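Local coordinates for protein enterotoxin-like toxin X (PDB 5U75) that inhibits phagocytosis and killing by human neutrophils, interacting with their surface glycoproteins in a sialic acid-dependent manner, and has a C-terminal-domain site for sialyl Lewis X, at residues T84-D96 and L137-I151. Residues are numbered along the deposited sequence; the frame is centred on the assembly and turned at random.
Sequences TLNKEVVTLKELD and LQKNRENVEINTDDI. With NDG (2-acetamido-2-deoxy-alpha-D-glucopyranose), chain B; SIA (N-acetyl-alpha-neuraminic acid), chain C; GAL (beta-D-galactopyranose), chain D.
L92, at the start of helix 92-104, packs its CB against R141 O and, with CG anti to the backbone N (chi1 -178°), spreads its two methyls to different partners. CD1 meets I146 CD1 at 3.8 Å, while CD2 touches both the R141 carbonyl oxygen and the sialic acid, 3.6 Å from SIA O9. L92 N donates to V144 O at 2.8 Å. I146 exchanges a pair of backbone bonds with V90, and its CG2 rests on L95. The antiparallel pair 89-91 and 145-147 leads straight into the helix of the beta-grasp domain, next to the proposed sialic acid-binding motif. Beyond L92, L137 CD1 lies over one face of the R141 guanidinium and GAL C5 over the other, both offset toward the rim; R141 NE donates to SIA O9 (3.0 Å) and NH2 to SIA O8 (2.8 Å), and Q138 OE1, in its plane, takes a bond from NH1. At the other end T148 holds the 86-88 connection twice: OG1, set between its own backbone N and carbonyl carbon (chi1 58°), donates to N86 O at 2.7 Å, and T148 N gives a nearly straight bond (174°) to E88 O. The T148 methyl, CG2, turns to V90 CG2, 3.8 Å away, and to L85 CD1.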
loop_
_atom_site.group_PDB
_atom_site.type_symbol
_atom_site.label_atom_id
_atom_site.label_comp_id
_atom_site.label_asym_id
_atom_site.label_seq_id
_atom_site.Cartn_x
_atom_site.Cartn_y
_atom_site.Cartn_z
ATOM N N THR A 84 9.216 -3.734 -5.128
ATOM C CA THR A 84 10.323 -3.638 -6.068
ATOM C C THR A 84 9.726 -3.292 -7.425
ATOM O O THR A 84 8.954 -4.081 -7.979
ATOM C CB THR A 84 11.126 -4.951 -6.123
ATOM O OG1 THR A 84 11.612 -5.280 -4.810
ATOM C CG2 THR A 84 12.325 -4.805 -7.062
ATOM N N LEU A 85 10.095 -2.118 -7.952
ATOM C CA LEU A 85 9.471 -1.564 -9.151
ATOM C C LEU A 85 10.503 -1.134 -10.181
ATOM O O LEU A 85 11.635 -0.796 -9.832
ATOM C CB LEU A 85 8.635 -0.329 -8.804
ATOM C CG LEU A 85 7.605 -0.418 -7.672
ATOM C CD1 LEU A 85 7.001 0.960 -7.464
ATOM C CD2 LEU A 85 6.536 -1.432 -8.010
ATOM N N ASN A 86 10.091 -1.098 -11.437
ATOM C CA ASN A 86 10.907 -0.454 -12.470
ATOM C C ASN A 86 10.943 1.061 -12.283
ATOM O O ASN A 86 9.957 1.655 -11.813
ATOM C CB ASN A 86 10.397 -0.821 -13.862
ATOM C CG ASN A 86 10.615 -2.293 -14.175
ATOM O OD1 ASN A 86 11.451 -2.951 -13.560
ATOM N ND2 ASN A 86 9.855 -2.814 -15.117
ATOM N N LYS A 87 12.102 1.649 -12.594
ATOM C CA LYS A 87 12.259 3.103 -12.697
ATOM C C LYS A 87 11.470 3.618 -13.888
ATOM O O LYS A 87 11.806 3.344 -15.045
ATOM C CB LYS A 87 13.730 3.510 -12.841
ATOM C CG LYS A 87 14.526 3.422 -11.561
ATOM C CD LYS A 87 15.995 3.737 -11.809
ATOM C CE LYS A 87 16.847 3.410 -10.595
ATOM N NZ LYS A 87 18.264 3.815 -10.866
ATOM N N GLU A 88 10.395 4.347 -13.617
ATOM C CA GLU A 88 9.561 4.906 -14.675
ATOM C C GLU A 88 8.536 5.818 -14.061
ATOM O O GLU A 88 8.329 5.782 -12.845
ATOM C CB GLU A 88 8.821 3.819 -15.478
ATOM C CG GLU A 88 7.890 2.962 -14.665
ATOM C CD GLU A 88 7.284 1.806 -15.456
ATOM O OE1 GLU A 88 7.369 1.772 -16.702
ATOM O OE2 GLU A 88 6.707 0.925 -14.822
ATOM N N VAL A 89 7.852 6.572 -14.919
ATOM C CA VAL A 89 6.729 7.399 -14.473
ATOM C C VAL A 89 5.485 6.524 -14.510
ATOM O O VAL A 89 5.169 5.921 -15.551
ATOM C CB VAL A 89 6.591 8.685 -15.314
ATOM C CG1 VAL A 89 5.407 9.512 -14.854
ATOM C CG2 VAL A 89 7.866 9.500 -15.217
ATOM N N VAL A 90 4.824 6.413 -13.357
ATOM C CA VAL A 90 3.605 5.637 -13.178
ATOM C C VAL A 90 2.517 6.580 -12.657
ATOM O O VAL A 90 2.787 7.748 -12.348
ATOM C CB VAL A 90 3.792 4.433 -12.209
ATOM C CG1 VAL A 90 4.914 3.511 -12.687
ATOM C CG2 VAL A 90 4.072 4.884 -10.773
ATOM N N THR A 91 1.288 6.080 -12.587
ATOM C CA THR A 91 0.189 6.859 -12.021
ATOM C C THR A 91 0.067 6.586 -10.530
ATOM O O THR A 91 0.482 5.523 -10.018
ATOM C CB THR A 91 -1.171 6.575 -12.685
ATOM O OG1 THR A 91 -1.579 5.239 -12.430
ATOM C CG2 THR A 91 -1.116 6.835 -14.205
ATOM N N LEU A 92 -0.526 7.554 -9.839
ATOM C CA LEU A 92 -0.896 7.361 -8.438
ATOM C C LEU A 92 -1.898 6.208 -8.264
ATOM O O LEU A 92 -1.846 5.488 -7.274
ATOM C CB LEU A 92 -1.404 8.667 -7.828
ATOM C CG LEU A 92 -1.779 8.631 -6.337
ATOM C CD1 LEU A 92 -0.638 8.075 -5.490
ATOM C CD2 LEU A 92 -2.138 10.049 -5.909
ATOM N N LYS A 93 -2.775 5.973 -9.247
ATOM C CA LYS A 93 -3.670 4.832 -9.159
ATOM C C LYS A 93 -2.862 3.551 -9.055
ATOM O O LYS A 93 -3.146 2.681 -8.240
ATOM C CB LYS A 93 -4.637 4.762 -10.340
ATOM C CG LYS A 93 -5.646 3.635 -10.219
ATOM C CD LYS A 93 -6.600 3.608 -11.411
ATOM C CE LYS A 93 -7.724 2.622 -11.189
ATOM N NZ LYS A 93 -8.401 2.313 -12.487
ATOM N N GLU A 94 -1.835 3.455 -9.897
ATOM C CA GLU A 94 -0.968 2.292 -9.918
ATOM C C GLU A 94 -0.176 2.118 -8.617
ATOM O O GLU A 94 -0.125 1.040 -8.047
ATOM C CB GLU A 94 -0.012 2.438 -11.087
ATOM C CG GLU A 94 0.750 1.192 -11.419
ATOM C CD GLU A 94 1.487 1.356 -12.719
ATOM O OE1 GLU A 94 0.852 1.438 -13.792
ATOM O OE2 GLU A 94 2.728 1.381 -12.647
ATOM N N LEU A 95 0.441 3.197 -8.158
ATOM C CA LEU A 95 1.279 3.139 -6.943
ATOM C C LEU A 95 0.440 2.889 -5.689
ATOM O O LEU A 95 0.775 2.035 -4.855
ATOM C CB LEU A 95 2.076 4.442 -6.833
ATOM C CG LEU A 95 3.277 4.454 -5.910
ATOM C CD1 LEU A 95 4.253 3.326 -6.265
ATOM C CD2 LEU A 95 3.950 5.824 -5.990
ATOM N N ASP A 96 -0.658 3.628 -5.565
ATOM C CA ASP A 96 -1.686 3.345 -4.530
ATOM C C ASP A 96 -2.092 1.867 -4.515
ATOM O O ASP A 96 -2.119 1.215 -3.471
ATOM C CB ASP A 96 -2.894 4.275 -4.733
ATOM C CG ASP A 96 -4.055 3.944 -3.824
ATOM O OD1 ASP A 96 -3.969 4.166 -2.586
ATOM O OD2 ASP A 96 -5.058 3.444 -4.366
ATOM N N LEU A 137 -8.930 5.277 -2.984
ATOM C CA LEU A 137 -8.345 6.490 -3.553
ATOM C C LEU A 137 -9.426 7.279 -4.289
ATOM O O LEU A 137 -10.210 6.689 -5.044
ATOM C CB LEU A 137 -7.257 6.114 -4.566
ATOM C CG LEU A 137 -6.456 7.221 -5.239
ATOM C CD1 LEU A 137 -5.549 7.927 -4.256
ATOM C CD2 LEU A 137 -5.640 6.634 -6.394
ATOM N N GLN A 138 -9.425 8.592 -4.117
ATOM C CA GLN A 138 -10.381 9.461 -4.810
ATOM C C GLN A 138 -10.103 9.421 -6.320
ATOM O O GLN A 138 -8.936 9.455 -6.752
ATOM C CB GLN A 138 -10.305 10.884 -4.291
ATOM C CG GLN A 138 -10.666 11.030 -2.806
ATOM C CD GLN A 138 -9.435 11.159 -1.897
ATOM O OE1 GLN A 138 -8.490 10.366 -1.998
ATOM N NE2 GLN A 138 -9.452 12.142 -1.002
ATOM N N LYS A 139 -11.170 9.322 -7.111
ATOM C CA LYS A 139 -11.048 9.178 -8.575
ATOM C C LYS A 139 -10.268 10.315 -9.218
ATOM O O LYS A 139 -9.496 10.071 -10.141
ATOM C CB LYS A 139 -12.435 9.037 -9.237
ATOM N N ASN A 140 -10.415 11.546 -8.717
ATOM C CA ASN A 140 -9.690 12.696 -9.279
ATOM C C ASN A 140 -8.150 12.671 -9.087
ATOM O O ASN A 140 -7.440 13.519 -9.642
ATOM C CB ASN A 140 -10.303 14.047 -8.826
ATOM C CG ASN A 140 -10.022 14.401 -7.360
ATOM O OD1 ASN A 140 -9.198 13.781 -6.694
ATOM N ND2 ASN A 140 -10.702 15.443 -6.863
ATOM N N ARG A 141 -7.654 11.714 -8.302
ATOM C CA ARG A 141 -6.213 11.541 -8.055
ATOM C C ARG A 141 -5.572 10.448 -8.905
ATOM O O ARG A 141 -4.357 10.301 -8.877
ATOM C CB ARG A 141 -5.982 11.182 -6.578
ATOM C CG ARG A 141 -6.636 12.172 -5.621
ATOM C CD ARG A 141 -6.473 11.749 -4.171
ATOM N NE ARG A 141 -5.064 11.743 -3.763
ATOM C CZ ARG A 141 -4.610 11.182 -2.634
ATOM N NH1 ARG A 141 -5.441 10.580 -1.789
ATOM N NH2 ARG A 141 -3.305 11.206 -2.372
ATOM N N GLU A 142 -6.380 9.681 -9.637
ATOM C CA GLU A 142 -5.887 8.489 -10.326
ATOM C C GLU A 142 -4.780 8.737 -11.324
ATOM O O GLU A 142 -3.916 7.884 -11.484
ATOM C CB GLU A 142 -7.021 7.768 -11.022
ATOM C CG GLU A 142 -7.953 7.091 -10.038
ATOM C CD GLU A 142 -9.138 6.422 -10.699
ATOM O OE1 GLU A 142 -9.231 6.422 -11.944
ATOM O OE2 GLU A 142 -9.969 5.885 -9.959
ATOM N N ASN A 143 -4.798 9.888 -11.985
ATOM C CA ASN A 143 -3.868 10.151 -13.101
ATOM C C ASN A 143 -2.630 10.981 -12.761
ATOM O O ASN A 143 -1.857 11.342 -13.656
ATOM C CB ASN A 143 -4.647 10.801 -14.242
ATOM C CG ASN A 143 -5.787 9.911 -14.733
ATOM O OD1 ASN A 143 -5.615 8.709 -14.902
ATOM N ND2 ASN A 143 -6.949 10.497 -14.953
ATOM N N VAL A 144 -2.425 11.271 -11.475
ATOM C CA VAL A 144 -1.266 12.039 -11.027
ATOM C C VAL A 144 -0.021 11.215 -11.345
ATOM O O VAL A 144 0.008 10.022 -11.069
ATOM C CB VAL A 144 -1.349 12.343 -9.510
ATOM C CG1 VAL A 144 -0.040 12.933 -8.967
ATOM C CG2 VAL A 144 -2.512 13.293 -9.236
ATOM N N GLU A 145 0.974 11.855 -11.935
ATOM C CA GLU A 145 2.151 11.169 -12.457
ATOM C C GLU A 145 3.307 11.250 -11.467
ATOM O O GLU A 145 3.653 12.328 -10.979
ATOM C CB GLU A 145 2.543 11.746 -13.823
ATOM C CG GLU A 145 1.521 11.413 -14.908
ATOM C CD GLU A 145 1.886 11.946 -16.290
ATOM O OE1 GLU A 145 2.975 12.512 -16.474
ATOM O OE2 GLU A 145 1.064 11.781 -17.214
ATOM N N ILE A 146 3.885 10.089 -11.171
ATOM C CA ILE A 146 4.942 9.934 -10.171
ATOM C C ILE A 146 6.072 9.080 -10.753
ATOM O O ILE A 146 5.850 7.945 -11.201
ATOM C CB ILE A 146 4.393 9.226 -8.904
ATOM C CG1 ILE A 146 3.308 10.102 -8.244
ATOM C CG2 ILE A 146 5.521 8.917 -7.916
ATOM C CD1 ILE A 146 2.495 9.417 -7.175
ATOM N N ASN A 147 7.290 9.620 -10.722
ATOM C CA ASN A 147 8.466 8.856 -11.101
ATOM C C ASN A 147 8.823 7.995 -9.906
ATOM O O ASN A 147 9.062 8.510 -8.801
ATOM C CB ASN A 147 9.609 9.789 -11.489
ATOM C CG ASN A 147 10.788 9.054 -12.110
ATOM O OD1 ASN A 147 11.144 7.951 -11.692
ATOM N ND2 ASN A 147 11.417 9.681 -13.092
ATOM N N THR A 148 8.850 6.678 -10.095
ATOM C CA THR A 148 9.143 5.759 -8.974
ATOM C C THR A 148 10.531 6.007 -8.365
ATOM O O THR A 148 10.763 5.680 -7.222
ATOM C CB THR A 148 9.051 4.272 -9.402
ATOM O OG1 THR A 148 9.965 4.040 -10.470
ATOM C CG2 THR A 148 7.665 3.922 -9.860
ATOM N N ASP A 149 11.454 6.574 -9.145
ATOM C CA ASP A 149 12.771 6.937 -8.648
ATOM C C ASP A 149 12.762 8.195 -7.739
ATOM O O ASP A 149 13.793 8.552 -7.154
ATOM C CB ASP A 149 13.721 7.127 -9.828
ATOM C CG ASP A 149 15.167 7.282 -9.401
ATOM O OD1 ASP A 149 15.652 6.427 -8.645
ATOM O OD2 ASP A 149 15.801 8.280 -9.795
ATOM N N ASP A 150 11.599 8.845 -7.613
ATOM C CA ASP A 150 11.415 9.970 -6.711
ATOM C C ASP A 150 10.994 9.542 -5.312
ATOM O O ASP A 150 10.975 10.375 -4.403
ATOM C CB ASP A 150 10.349 10.939 -7.267
ATOM C CG ASP A 150 10.317 12.285 -6.535
ATOM O OD1 ASP A 150 11.408 12.803 -6.206
ATOM O OD2 ASP A 150 9.192 12.800 -6.274
ATOM N N ILE A 151 10.660 8.265 -5.129
ATOM C CA ILE A 151 10.081 7.805 -3.870
ATOM C C ILE A 151 11.179 7.445 -2.884
ATOM O O ILE A 151 12.080 6.669 -3.206
ATOM C CB ILE A 151 9.162 6.607 -4.077
ATOM C CG1 ILE A 151 8.058 6.989 -5.055
ATOM C CG2 ILE A 151 8.593 6.141 -2.743
ATOM C CD1 ILE A 151 7.296 5.810 -5.591
HETATM C C1 NDG B . -11.382 16.097 -3.440
HETATM C C2 NDG B . -11.287 15.324 -2.134
HETATM C C3 NDG B . -10.150 15.886 -1.280
HETATM C C4 NDG B . -8.858 15.726 -2.084
HETATM C C5 NDG B . -8.989 16.434 -3.445
HETATM C C6 NDG B . -7.783 16.175 -4.335
HETATM C C7 NDG B . -13.165 14.215 -0.995
HETATM C C8 NDG B . -14.471 14.425 -0.278
HETATM O O5 NDG B . -10.144 15.950 -4.143
HETATM O O3 NDG B . -10.078 15.182 -0.028
HETATM O O4 NDG B . -7.756 16.299 -1.385
HETATM O O6 NDG B . -7.742 14.763 -4.572
HETATM O O7 NDG B . -12.706 13.090 -1.148
HETATM N N2 NDG B . -12.565 15.327 -1.430
HETATM O O1 NDG B . -11.583 17.486 -3.177
HETATM C C1 SIA C . -1.473 14.779 0.107
HETATM C C2 SIA C . -1.870 16.141 -0.476
HETATM C C3 SIA C . -0.902 17.258 -0.065
HETATM C C4 SIA C . 0.462 17.089 -0.722
HETATM C C5 SIA C . 0.367 16.906 -2.246
HETATM C C6 SIA C . -0.643 15.811 -2.555
HETATM C C7 SIA C . -0.983 15.544 -4.023
HETATM C C8 SIA C . -2.120 14.538 -4.152
HETATM C C9 SIA C . -2.216 13.988 -5.567
HETATM C C10 SIA C . 2.047 16.964 -4.016
HETATM C C11 SIA C . 3.408 16.536 -4.450
HETATM N N5 SIA C . 1.673 16.570 -2.787
HETATM O O1A SIA C . -0.964 14.739 1.245
HETATM O O1B SIA C . -1.709 13.732 -0.567
HETATM O O4 SIA C . 1.326 18.193 -0.473
HETATM O O6 SIA C . -1.894 16.074 -1.922
HETATM O O7 SIA C . -1.283 16.775 -4.712
HETATM O O8 SIA C . -1.914 13.416 -3.281
HETATM O O9 SIA C . -3.483 13.369 -5.728
HETATM O O10 SIA C . 1.316 17.612 -4.773
HETATM C C1 GAL D . -6.635 15.443 -1.193
HETATM C C2 GAL D . -5.470 16.345 -0.824
HETATM C C3 GAL D . -4.245 15.516 -0.435
HETATM C C4 GAL D . -4.643 14.530 0.668
HETATM C C5 GAL D . -5.826 13.670 0.248
HETATM C C6 GAL D . -6.217 12.720 1.371
HETATM O O2 GAL D . -5.155 17.226 -1.898
HETATM O O3 GAL D . -3.198 16.408 -0.015
HETATM O O4 GAL D . -4.933 15.277 1.846
HETATM O O5 GAL D . -6.928 14.495 -0.146
HETATM O O6 GAL D . -7.305 11.869 1.006
HETATM O O HOH W 1 18.040 6.715 -11.205
#